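Local structure of probable glucarate dehydratase (Mycobacterium smegmatis str. MC2 155, 3VDG) at residues P37-L45 against P374-A382; P194-I205 against A227-F236. The protein probably belongs to the enolase superfamily as a magnesium-dependent lyase that dehydrates glucarate or a related acid sugar. One frame throughout, in Å; residues are numbered along the deposited sequence.

In the fold
Contact 1 fastens the end of strand 30-41, in the three-stranded antiparallel sheet that precedes the barrel in sequence, to a loop that follows helix 349-360. Contact 2 pairs two neighbouring outer helices of the barrel and is nested, along the chain, inside the loop that contact 1 closes. Their centres lie about 24 Å apart, yet they touch: Trp375 CZ2 packs 3.4 Å from Gln200 OE1 and 3.4 Å from Met204 CE. The sodium ion, bound by Asp244, Glu269 and Asn292, probably in the active-site position of magnesium in this superfamily, is about 13 Å from the side chain of Trp375. An acetate, probably from the crystallisation liquor, lies about 6 Å from that of Leu45.

Contact 1 (P37-L45 against P374-A382)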
loop_
_atom_site.group_PDB
_atom_site.type_symbol
_atom_site.label_atom_id
_atom_site.label_comp_id
_atom_site.label_asym_id
_atom_site.label_seq_id
_atom_site.Cartn_x
_atom_site.Cartn_y
_atom_site.Cartn_z
ATOM N N PRO A 37 -1.526 24.242 -19.683
ATOM C CA PRO A 37 -2.060 25.009 -18.545
ATOM C C PRO A 37 -3.417 25.635 -18.891
ATOM O O PRO A 37 -3.625 26.067 -20.022
ATOM C CB PRO A 37 -0.958 26.059 -18.259
ATOM C CG PRO A 37 -0.087 26.090 -19.473
ATOM C CD PRO A 37 -0.291 24.817 -20.255
ATOM N N VAL A 38 -4.355 25.619 -17.947
ATOM C CA VAL A 38 -5.678 26.193 -18.156
ATOM C C VAL A 38 -6.028 27.104 -16.980
ATOM O O VAL A 38 -5.408 27.014 -15.916
ATOM C CB VAL A 38 -6.746 25.094 -18.269
ATOM C CG1 VAL A 38 -6.446 24.204 -19.479
ATOM C CG2 VAL A 38 -6.801 24.271 -16.975
ATOM N N ALA A 39 -7.013 27.980 -17.166
ATOM C CA ALA A 39 -7.496 28.833 -16.068
ATOM C C ALA A 39 -9.007 28.905 -16.157
ATOM O O ALA A 39 -9.579 28.962 -17.249
ATOM C CB ALA A 39 -6.864 30.228 -16.135
ATOM N N PHE A 40 -9.663 28.862 -15.007
ATOM C CA PHE A 40 -11.107 28.932 -14.953
ATOM C C PHE A 40 -11.533 29.876 -13.826
ATOM O O PHE A 40 -10.834 30.006 -12.832
ATOM C CB PHE A 40 -11.715 27.531 -14.758
ATOM C CG PHE A 40 -11.125 26.758 -13.603
ATOM C CD1 PHE A 40 -9.961 26.029 -13.760
ATOM C CD2 PHE A 40 -11.762 26.726 -12.369
ATOM C CE1 PHE A 40 -9.424 25.310 -12.706
ATOM C CE2 PHE A 40 -11.224 26.004 -11.308
ATOM C CZ PHE A 40 -10.052 25.296 -11.481
ATOM N N ALA A 41 -12.673 30.530 -14.009
ATOM C CA ALA A 41 -13.193 31.520 -13.064
ATOM C C ALA A 41 -13.419 30.958 -11.675
ATOM O O ALA A 41 -13.934 29.837 -11.500
ATOM C CB ALA A 41 -14.485 32.143 -13.581
ATOM N N ASP A 42 -13.054 31.771 -10.689
ATOM C CA ASP A 42 -13.155 31.395 -9.270
ATOM C C ASP A 42 -13.655 32.642 -8.543
ATOM O O ASP A 42 -13.178 33.747 -8.829
ATOM C CB ASP A 42 -11.754 31.057 -8.749
ATOM C CG ASP A 42 -11.773 30.182 -7.480
ATOM O OD1 ASP A 42 -12.822 29.569 -7.162
ATOM O OD2 ASP A 42 -10.713 30.088 -6.816
ATOM N N PRO A 43 -14.609 32.483 -7.617
ATOM C CA PRO A 43 -15.110 33.631 -6.861
ATOM C C PRO A 43 -14.118 34.094 -5.784
ATOM O O PRO A 43 -13.143 33.396 -5.503
ATOM C CB PRO A 43 -16.376 33.082 -6.177
ATOM C CG PRO A 43 -16.638 31.741 -6.805
ATOM C CD PRO A 43 -15.303 31.240 -7.245
ATOM N N PRO A 44 -14.369 35.270 -5.177
ATOM C CA PRO A 44 -13.436 35.799 -4.184
ATOM C C PRO A 44 -13.591 35.102 -2.842
ATOM O O PRO A 44 -14.030 35.719 -1.872
ATOM C CB PRO A 44 -13.848 37.270 -4.077
ATOM C CG PRO A 44 -15.322 37.256 -4.343
ATOM C CD PRO A 44 -15.539 36.157 -5.375
ATOM N N LEU A 45 -13.222 33.819 -2.790
ATOM C CA LEU A 45 -13.330 32.998 -1.582
ATOM C C LEU A 45 -12.215 33.364 -0.603
ATOM O O LEU A 45 -11.050 33.464 -0.977
ATOM C CB LEU A 45 -13.220 31.507 -1.956
ATOM C CG LEU A 45 -14.232 30.959 -2.975
ATOM C CD1 LEU A 45 -14.001 29.464 -3.221
ATOM C CD2 LEU A 45 -15.658 31.196 -2.482
ATOM N N PRO A 374 -18.579 22.991 -6.598
ATOM C CA PRO A 374 -19.642 23.995 -6.762
ATOM C C PRO A 374 -19.119 25.380 -7.134
ATOM O O PRO A 374 -19.860 26.195 -7.675
ATOM C CB PRO A 374 -20.298 24.044 -5.378
ATOM C CG PRO A 374 -19.979 22.715 -4.761
ATOM C CD PRO A 374 -18.609 22.373 -5.264
ATOM N N TRP A 375 -17.846 25.640 -6.857
ATOM C CA TRP A 375 -17.287 26.962 -7.074
ATOM C C TRP A 375 -16.821 27.199 -8.469
ATOM O O TRP A 375 -16.456 28.321 -8.808
ATOM C CB TRP A 375 -16.142 27.221 -6.097
ATOM C CG TRP A 375 -16.641 27.186 -4.671
ATOM C CD1 TRP A 375 -16.318 26.273 -3.678
ATOM C CD2 TRP A 375 -17.586 28.123 -4.043
ATOM N NE1 TRP A 375 -16.988 26.566 -2.504
ATOM C CE2 TRP A 375 -17.753 27.680 -2.662
ATOM C CE3 TRP A 375 -18.285 29.248 -4.480
ATOM C CZ2 TRP A 375 -18.591 28.340 -1.776
ATOM C CZ3 TRP A 375 -19.113 29.911 -3.574
ATOM C CH2 TRP A 375 -19.264 29.467 -2.256
ATOM N N ARG A 376 -16.791 26.167 -9.304
ATOM C CA ARG A 376 -16.411 26.402 -10.707
ATOM C C ARG A 376 -17.596 26.118 -11.617
ATOM O O ARG A 376 -18.609 25.574 -11.153
ATOM C CB ARG A 376 -15.109 25.676 -11.121
ATOM C CG ARG A 376 -14.985 24.189 -10.736
ATOM C CD ARG A 376 -15.612 23.251 -11.756
ATOM N NE ARG A 376 -17.027 23.018 -11.475
ATOM C CZ ARG A 376 -17.929 22.742 -12.405
ATOM N NH1 ARG A 376 -17.568 22.648 -13.681
ATOM N NH2 ARG A 376 -19.190 22.555 -12.058
ATOM N N HIS A 377 -17.509 26.532 -12.883
ATOM C CA HIS A 377 -18.593 26.258 -13.845
ATOM C C HIS A 377 -18.033 25.992 -15.222
ATOM O O HIS A 377 -18.747 26.094 -16.215
ATOM C CB HIS A 377 -19.582 27.417 -13.896
ATOM C CG HIS A 377 -18.946 28.725 -14.286
ATOM N ND1 HIS A 377 -18.481 29.604 -13.373
ATOM C CD2 HIS A 377 -18.661 29.268 -15.539
ATOM C CE1 HIS A 377 -17.933 30.662 -14.009
ATOM N NE2 HIS A 377 -18.048 30.457 -15.333
ATOM N N GLU A 378 -16.740 25.678 -15.287
ATOM C CA GLU A 378 -16.045 25.340 -16.537
ATOM C C GLU A 378 -15.360 23.980 -16.364
ATOM O O GLU A 378 -15.174 23.512 -15.236
ATOM C CB GLU A 378 -15.009 26.417 -16.892
ATOM C CG GLU A 378 -15.639 27.783 -17.229
ATOM C CD GLU A 378 -14.713 28.977 -16.993
ATOM O OE1 GLU A 378 -14.356 29.256 -15.822
ATOM O OE2 GLU A 378 -14.353 29.661 -17.980
ATOM N N ASP A 379 -15.002 23.336 -17.471
ATOM C CA ASP A 379 -14.334 22.033 -17.395
ATOM C C ASP A 379 -13.622 21.737 -18.706
ATOM O O ASP A 379 -13.870 22.410 -19.727
ATOM C CB ASP A 379 -15.329 20.917 -17.045
ATOM C CG ASP A 379 -14.647 19.694 -16.399
ATOM O OD1 ASP A 379 -13.402 19.599 -16.401
ATOM O OD2 ASP A 379 -15.356 18.819 -15.894
ATOM N N VAL A 380 -12.717 20.764 -18.672
ATOM C CA VAL A 380 -11.956 20.373 -19.867
ATOM C C VAL A 380 -12.361 19.010 -20.425
ATOM O O VAL A 380 -11.874 18.606 -21.488
ATOM C CB VAL A 380 -10.427 20.345 -19.625
ATOM C CG1 VAL A 380 -9.895 21.745 -19.341
ATOM C CG2 VAL A 380 -10.082 19.395 -18.492
ATOM N N VAL A 381 -13.230 18.299 -19.710
ATOM C CA VAL A 381 -13.695 16.988 -20.170
ATOM C C VAL A 381 -15.130 17.048 -20.668
ATOM O O VAL A 381 -15.897 17.928 -20.288
ATOM C CB VAL A 381 -13.568 15.888 -19.080
ATOM C CG1 VAL A 381 -12.125 15.802 -18.603
ATOM C CG2 VAL A 381 -14.527 16.138 -17.912
ATOM N N ALA A 382 -15.490 16.115 -21.540
ATOM C CA ALA A 382 -16.861 16.055 -22.026
ATOM C C ALA A 382 -17.804 15.753 -20.858
ATOM O O ALA A 382 -17.439 15.028 -19.937
ATOM C CB ALA A 382 -16.989 15.009 -23.124
HETATM O O HOH W 1 -15.267 28.216 -13.550
#
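Leu45 rests both of its methyl groups on one face of the Trp375 indole. CD2 stands 3.7 Å from the centroid of the six-membered ring, only 7° off its normal, a CH-pi contact, while CD1 lies 3.8 Å from Trp375 CG, over the five-membered part. A forked leucine suits the place because each branch can cover one ring. Pro43 adds a second bump, its CG 3.8 Å from Trp375 CE3, the two side chains crossing at about a right angle. Over the contact as a whole the two segments run in nearly opposite directions.

Farther along, Glu378 fills the hollow beside Phe40 and Ala41. Its CG lies anti to the carbonyl carbon (chi1 -66°) and the chain extends beyond it, carrying OE1 to Ala41 N at 2.8 Å; the N-H meets this oxygen nearly along its C-O axis. A water bonded to Ala41 O and His377 N also donates to Glu378 OE1, so one carboxylate oxygen has two donors. Gln416 bonds to the other oxygen, OE2, and bonds to both oxygens together help to hold the carboxylate's rotation. The small Ala41 methyl lets the His377 ring come close, CE1 lying 3.8 Å from Ala41 CB. Phe40 CD2 leans on the aliphatic Arg376 CB at 3.7 Å, and Val38 meets Val380 through their CG1 methyls.

Strand 55-65 pairs with the backbone of strand 30-41, helix 407-420 packs on Val38 and Glu378, and helix 194-208 touches Trp375, whose NE1 bonds to Tyr172 O.

Contact 2 (P194-I205 against A227-F236); sequences PDGIVAQARRMI and AAVEALRAAF
Val198 and Leu232 lie where two successive outer helices of the enolase-type beta/alpha barrel pack, their axes approaching to 8.7 Å and crossing at -43°. The tight part is wholly apolar and built on alanines, whose short side chains let the backbones draw near. Val198 sits between two alanines of successive turns: CG2 reaches Ala231 CB at 3.6 Å, while CG1, anti to the backbone N (chi1 166°), turns to Ala235 CB. Toward the barrel, Leu232 spreads its two methyls, CD1 against Ile197 CG2 and CD2 3.7 Å from Ala201 CB, and strands 166-174 and 213-216 pack beneath. Pro194, in the first turn of its helix, needs no N-H there and lays CG 3.7 Å from Ala228 N.

The outer side is looser and polar. Arg202 stretches from CG to NE across the solvent side, its CG on Phe236 CZ and its NH2 3.6 Å from Ala235 CB, so the aliphatic stem shields the ring while the charged end meets water. One water accepts from NH1 in the guanidinium plane and donates to Ala235 O.

The C-terminal end is packed again: Phe236 CE2 lies 3.7 Å from Ala201 CB, and Ile205 CD1 sits over one ring face, 24° off the normal.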
loop_
_atom_site.group_PDB
_atom_site.type_symbol
_atom_site.label_atom_id
_atom_site.label_comp_id
_atom_site.label_asym_id
_atom_site.label_seq_id
_atom_site.Cartn_x
_atom_site.Cartn_y
_atom_site.Cartn_z
ATOM N N PRO A 194 -22.899 34.418 10.048
ATOM C CA PRO A 194 -23.615 33.149 10.097
ATOM C C PRO A 194 -24.794 33.042 9.145
ATOM O O PRO A 194 -24.953 32.003 8.513
ATOM C CB PRO A 194 -24.061 33.064 11.555
ATOM C CG PRO A 194 -22.940 33.746 12.274
ATOM C CD PRO A 194 -22.658 34.943 11.403
ATOM N N ASP A 195 -25.605 34.092 9.027
ATOM C CA ASP A 195 -26.725 34.071 8.084
ATOM C C ASP A 195 -26.246 33.864 6.660
ATOM O O ASP A 195 -26.860 33.122 5.887
ATOM C CB ASP A 195 -27.522 35.388 8.112
ATOM C CG ASP A 195 -28.432 35.519 9.335
ATOM O OD1 ASP A 195 -28.753 34.499 9.980
ATOM O OD2 ASP A 195 -28.837 36.662 9.639
ATOM N N GLY A 196 -25.189 34.577 6.285
ATOM C CA GLY A 196 -24.639 34.458 4.932
ATOM C C GLY A 196 -24.102 33.046 4.659
ATOM O O GLY A 196 -24.273 32.513 3.573
ATOM N N ILE A 197 -23.453 32.450 5.649
ATOM C CA ILE A 197 -22.929 31.085 5.519
ATOM C C ILE A 197 -24.072 30.060 5.423
ATOM O O ILE A 197 -24.032 29.132 4.612
ATOM C CB ILE A 197 -22.006 30.764 6.717
ATOM C CG1 ILE A 197 -20.673 31.519 6.589
ATOM C CG2 ILE A 197 -21.772 29.265 6.854
ATOM C CD1 ILE A 197 -19.890 31.210 5.311
ATOM N N VAL A 198 -25.104 30.227 6.244
ATOM C CA VAL A 198 -26.262 29.344 6.174
ATOM C C VAL A 198 -26.957 29.468 4.813
ATOM O O VAL A 198 -27.372 28.473 4.230
ATOM C CB VAL A 198 -27.267 29.606 7.324
ATOM C CG1 VAL A 198 -28.601 28.923 7.030
ATOM C CG2 VAL A 198 -26.707 29.135 8.661
ATOM N N ALA A 199 -27.058 30.685 4.283
ATOM C CA ALA A 199 -27.698 30.882 2.985
ATOM C C ALA A 199 -26.902 30.202 1.874
ATOM O O ALA A 199 -27.456 29.642 0.936
ATOM C CB ALA A 199 -27.846 32.368 2.679
ATOM N N GLN A 200 -25.585 30.280 1.977
ATOM C CA GLN A 200 -24.713 29.681 0.991
ATOM C C GLN A 200 -24.885 28.162 1.028
ATOM O O GLN A 200 -24.991 27.526 -0.014
ATOM C CB GLN A 200 -23.277 30.076 1.292
ATOM C CG GLN A 200 -22.256 29.522 0.319
ATOM C CD GLN A 200 -20.837 29.881 0.745
ATOM O OE1 GLN A 200 -20.083 29.019 1.161
ATOM N NE2 GLN A 200 -20.483 31.165 0.662
ATOM N N ALA A 201 -24.937 27.595 2.231
ATOM C CA ALA A 201 -25.172 26.157 2.412
ATOM C C ALA A 201 -26.489 25.706 1.770
ATOM O O ALA A 201 -26.549 24.669 1.114
ATOM C CB ALA A 201 -25.168 25.797 3.891
ATOM N N ARG A 202 -27.552 26.474 1.971
ATOM C CA ARG A 202 -28.846 26.100 1.395
ATOM C C ARG A 202 -28.782 26.052 -0.125
ATOM O O ARG A 202 -29.287 25.110 -0.752
ATOM C CB ARG A 202 -29.935 27.081 1.825
ATOM C CG ARG A 202 -30.363 26.956 3.265
ATOM C CD ARG A 202 -31.538 27.886 3.528
ATOM N NE ARG A 202 -31.714 28.173 4.947
ATOM C CZ ARG A 202 -32.170 27.290 5.826
ATOM N NH1 ARG A 202 -32.480 26.063 5.430
ATOM N NH2 ARG A 202 -32.309 27.629 7.097
ATOM N N ARG A 203 -28.165 27.067 -0.721
ATOM C CA ARG A 203 -28.062 27.140 -2.165
ATOM C C ARG A 203 -27.255 25.952 -2.684
ATOM O O ARG A 203 -27.640 25.300 -3.645
ATOM C CB ARG A 203 -27.410 28.458 -2.583
ATOM C CG ARG A 203 -27.443 28.741 -4.079
ATOM C CD ARG A 203 -26.957 30.158 -4.382
ATOM N NE ARG A 203 -27.200 30.554 -5.772
ATOM C CZ ARG A 203 -26.319 30.422 -6.766
ATOM N NH1 ARG A 203 -25.120 29.902 -6.545
ATOM N NH2 ARG A 203 -26.632 30.813 -7.991
ATOM N N MET A 204 -26.131 25.667 -2.035
ATOM C CA MET A 204 -25.236 24.598 -2.494
ATOM C C MET A 204 -25.864 23.213 -2.307
ATOM O O MET A 204 -25.811 22.353 -3.194
ATOM C CB MET A 204 -23.906 24.682 -1.744
ATOM C CG MET A 204 -22.761 23.964 -2.426
ATOM S SD MET A 204 -21.258 24.006 -1.402
ATOM C CE MET A 204 -20.709 25.677 -1.690
ATOM N N ILE A 205 -26.482 22.998 -1.159
ATOM C CA ILE A 205 -27.085 21.710 -0.871
ATOM C C ILE A 205 -28.371 21.427 -1.669
ATOM O O ILE A 205 -28.643 20.279 -2.019
ATOM C CB ILE A 205 -27.328 21.548 0.629
ATOM C CG1 ILE A 205 -25.971 21.400 1.352
ATOM C CG2 ILE A 205 -28.219 20.348 0.898
ATOM C CD1 ILE A 205 -26.038 21.633 2.842
ATOM N N ALA A 227 -20.204 30.572 15.866
ATOM C CA ALA A 227 -21.574 30.970 15.646
ATOM C C ALA A 227 -22.077 30.506 14.286
ATOM O O ALA A 227 -23.220 30.076 14.177
ATOM C CB ALA A 227 -21.738 32.477 15.802
ATOM N N ALA A 228 -21.240 30.576 13.246
ATOM C CA ALA A 228 -21.664 30.070 11.949
ATOM C C ALA A 228 -21.841 28.560 12.033
ATOM O O ALA A 228 -22.796 28.008 11.484
ATOM C CB ALA A 228 -20.670 30.440 10.846
ATOM N N VAL A 229 -20.923 27.891 12.727
ATOM C CA VAL A 229 -21.044 26.445 12.864
ATOM C C VAL A 229 -22.377 26.071 13.543
ATOM O O VAL A 229 -23.115 25.203 13.058
ATOM C CB VAL A 229 -19.829 25.812 13.566
ATOM C CG1 VAL A 229 -20.119 24.351 13.870
ATOM C CG2 VAL A 229 -18.599 25.907 12.654
ATOM N N GLU A 230 -22.696 26.737 14.650
ATOM C CA GLU A 230 -23.944 26.446 15.364
ATOM C C GLU A 230 -25.186 26.769 14.537
ATOM O O GLU A 230 -26.188 26.062 14.629
ATOM C CB GLU A 230 -24.004 27.175 16.709
ATOM C CG GLU A 230 -22.664 27.263 17.398
ATOM C CD GLU A 230 -22.688 26.691 18.795
ATOM O OE1 GLU A 230 -23.341 25.643 18.991
ATOM O OE2 GLU A 230 -22.031 27.277 19.683
ATOM N N ALA A 231 -25.124 27.818 13.725
ATOM C CA ALA A 231 -26.234 28.134 12.833
ATOM C C ALA A 231 -26.413 27.045 11.789
ATOM O O ALA A 231 -27.545 26.697 11.419
ATOM C CB ALA A 231 -26.031 29.484 12.158
ATOM N N LEU A 232 -25.300 26.518 11.289
ATOM C CA LEU A 232 -25.375 25.414 10.340
ATOM C C LEU A 232 -26.029 24.220 11.010
ATOM O O LEU A 232 -26.875 23.561 10.408
ATOM C CB LEU A 232 -23.983 25.033 9.804
ATOM C CG LEU A 232 -23.418 26.069 8.832
ATOM C CD1 LEU A 232 -21.917 25.879 8.643
ATOM C CD2 LEU A 232 -24.146 26.003 7.492
ATOM N N ARG A 233 -25.627 23.929 12.247
ATOM C CA ARG A 233 -26.190 22.790 12.964
ATOM C C ARG A 233 -27.707 22.984 13.110
ATOM O O ARG A 233 -28.491 22.037 12.952
ATOM C CB ARG A 233 -25.528 22.627 14.340
ATOM C CG ARG A 233 -26.153 21.598 15.285
ATOM C CD ARG A 233 -26.423 20.232 14.654
ATOM N NE ARG A 233 -25.220 19.401 14.493
ATOM C CZ ARG A 233 -24.791 18.916 13.329
ATOM N NH1 ARG A 233 -25.466 19.167 12.212
ATOM N NH2 ARG A 233 -23.685 18.176 13.276
ATOM N N ALA A 234 -28.114 24.216 13.400
ATOM C CA ALA A 234 -29.544 24.527 13.566
ATOM C C ALA A 234 -30.300 24.329 12.263
ATOM O O ALA A 234 -31.403 23.788 12.249
ATOM C CB ALA A 234 -29.741 25.951 14.088
ATOM N N ALA A 235 -29.717 24.769 11.157
ATOM C CA ALA A 235 -30.403 24.648 9.862
ATOM C C ALA A 235 -30.374 23.231 9.260
ATOM O O ALA A 235 -31.268 22.870 8.492
ATOM C CB ALA A 235 -29.846 25.654 8.871
ATOM N N PHE A 236 -29.351 22.448 9.617
ATOM C CA PHE A 236 -29.082 21.118 9.039
ATOM C C PHE A 236 -28.750 20.136 10.159
ATOM O O PHE A 236 -27.589 19.776 10.350
ATOM C CB PHE A 236 -27.905 21.207 8.043
ATOM C CG PHE A 236 -28.145 22.162 6.914
ATOM C CD1 PHE A 236 -28.867 21.774 5.801
ATOM C CD2 PHE A 236 -27.666 23.462 6.971
ATOM C CE1 PHE A 236 -29.102 22.662 4.752
ATOM C CE2 PHE A 236 -27.888 24.346 5.931
ATOM C CZ PHE A 236 -28.612 23.954 4.815
HETATM O O HOH W 2 -33.218 24.574 7.823
#